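Local coordinates for protein metallo-beta-lactamase (Simiduia agarivorans, PDB 6MFI) that probably hydrolyses beta-lactam antibiotics with a pair of zinc ions, as a class B3 metallo-beta-lactamase, at residues A30-W33 / V34-A38. Sequence-based numbering, arbitrary orientation.
Sequences AEHW and VDSCA
The short helix 30-36 of this metallo-beta-lactamase fold ends where Cys37 meets the indole of Trp33, a Cys sulfur-aromatic contact between residues four apart. Cys37 CB stands 3.5 Å from the centroid of the Trp33 six-membered ring and only 7° off its normal, which identifies a CH-pi contact. Cys37 SG lies over the same face, 3.6 Å from the centroid of the Trp33 five-membered ring. With Trp33 CG trans to the backbone N (chi1 -165°) and beside the carbonyl carbon, the indole offers one face to Cys37. The same sulfur forms the disulfide with Cys62, while Phe50 meets the indole edge-to-face, so the helix end is tied to neighbouring parts of the fold. Backbone evidence for the last turn is the bond from Cys37 N to Trp33 O, 2.7 Å long with an N-H...O angle of 146°. One residue earlier, Ser36 OG donates to His32 O at 2.6 Å, reinforcing a weak bond from Ser36 N to that carbonyl. This hydroxyl also sits 3.0 Å above the His32 ring plane, toward its rim. Glu31 and Asp35 bring like charges together, OE2 to OD2 3.5 Å, which may raise their proton affinity. A water donates to Glu31 O at 2.6 Å and, weakly, to Asp35 OD1.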
loop_
_atom_site.group_PDB
_atom_site.type_symbol
_atom_site.label_atom_id
_atom_site.label_comp_id
_atom_site.label_asym_id
_atom_site.label_seq_id
_atom_site.Cartn_x
_atom_site.Cartn_y
_atom_site.Cartn_z
ATOM N N ALA A 30 0.944 -10.835 -15.960
ATOM C CA ALA A 30 1.919 -10.898 -14.881
ATOM C C ALA A 30 3.222 -11.536 -15.346
ATOM O O ALA A 30 4.285 -11.215 -14.807
ATOM C CB ALA A 30 1.342 -11.662 -13.688
ATOM N N GLU A 31 3.161 -12.436 -16.332
ATOM C CA GLU A 31 4.387 -12.886 -16.982
ATOM C C GLU A 31 5.053 -11.736 -17.724
ATOM O O GLU A 31 6.277 -11.571 -17.667
ATOM C CB GLU A 31 4.095 -14.038 -17.944
ATOM C CG GLU A 31 5.305 -14.446 -18.776
ATOM C CD GLU A 31 4.968 -14.698 -20.232
ATOM O OE1 GLU A 31 3.809 -15.053 -20.529
ATOM O OE2 GLU A 31 5.863 -14.521 -21.084
ATOM N N HIS A 32 4.255 -10.930 -18.430
ATOM C CA HIS A 32 4.782 -9.723 -19.053
ATOM C C HIS A 32 5.323 -8.755 -18.010
ATOM O O HIS A 32 6.277 -8.019 -18.284
ATOM C CB HIS A 32 3.694 -9.051 -19.893
ATOM C CG HIS A 32 4.181 -7.889 -20.700
ATOM N ND1 HIS A 32 5.424 -7.864 -21.296
ATOM C CD2 HIS A 32 3.592 -6.710 -21.011
ATOM C CE1 HIS A 32 5.580 -6.721 -21.939
ATOM N NE2 HIS A 32 4.482 -6.002 -21.782
ATOM N N TRP A 33 4.735 -8.746 -16.810
ATOM C CA TRP A 33 5.224 -7.869 -15.750
ATOM C C TRP A 33 6.612 -8.286 -15.282
ATOM O O TRP A 33 7.478 -7.433 -15.057
ATOM C CB TRP A 33 4.243 -7.862 -14.578
ATOM C CG TRP A 33 4.480 -6.739 -13.613
ATOM C CD1 TRP A 33 3.849 -5.531 -13.593
ATOM C CD2 TRP A 33 5.419 -6.720 -12.530
ATOM N NE1 TRP A 33 4.333 -4.760 -12.565
ATOM C CE2 TRP A 33 5.298 -5.466 -11.897
ATOM C CE3 TRP A 33 6.347 -7.639 -12.033
ATOM C CZ2 TRP A 33 6.071 -5.110 -10.793
ATOM C CZ3 TRP A 33 7.114 -7.283 -10.938
ATOM C CH2 TRP A 33 6.971 -6.029 -10.331
ATOM N N VAL A 34 6.838 -9.592 -15.118
ATOM C CA VAL A 34 8.161 -10.072 -14.723
ATOM C C VAL A 34 9.187 -9.736 -15.796
ATOM O O VAL A 34 10.335 -9.383 -15.494
ATOM C CB VAL A 34 8.118 -11.583 -14.431
ATOM C CG1 VAL A 34 9.481 -12.078 -13.976
ATOM C CG2 VAL A 34 7.065 -11.890 -13.379
ATOM N N ASP A 35 8.790 -9.827 -17.068
ATOM C CA ASP A 35 9.698 -9.472 -18.151
ATOM C C ASP A 35 9.879 -7.963 -18.265
ATOM O O ASP A 35 10.908 -7.501 -18.773
ATOM C CB ASP A 35 9.189 -10.044 -19.475
ATOM C CG ASP A 35 9.120 -11.559 -19.468
ATOM O OD1 ASP A 35 9.943 -12.192 -18.773
ATOM O OD2 ASP A 35 8.242 -12.118 -20.161
ATOM N N SER A 36 8.903 -7.181 -17.802
ATOM C CA SER A 36 8.958 -5.732 -17.943
ATOM C C SER A 36 9.524 -5.031 -16.718
ATOM O O SER A 36 10.124 -3.959 -16.852
ATOM C CB SER A 36 7.562 -5.171 -18.232
ATOM O OG SER A 36 6.993 -5.780 -19.377
ATOM N N CYS A 37 9.347 -5.603 -15.529
ATOM C CA CYS A 37 9.751 -4.966 -14.284
ATOM C C CYS A 37 10.751 -5.841 -13.542
ATOM O O CYS A 37 10.659 -7.073 -13.569
ATOM C CB CYS A 37 8.533 -4.688 -13.396
ATOM S SG CYS A 37 7.247 -3.694 -14.197
ATOM N N ALA A 38 11.701 -5.195 -12.873
ATOM C CA ALA A 38 12.755 -5.870 -12.132
ATOM C C ALA A 38 12.527 -5.706 -10.631
ATOM O O ALA A 38 11.600 -5.025 -10.184
ATOM C CB ALA A 38 14.127 -5.330 -12.542
HETATM O O HOH W 1 8.017 -13.440 -17.196
HETATM O O HOH W 2 5.965 -11.246 -21.952
#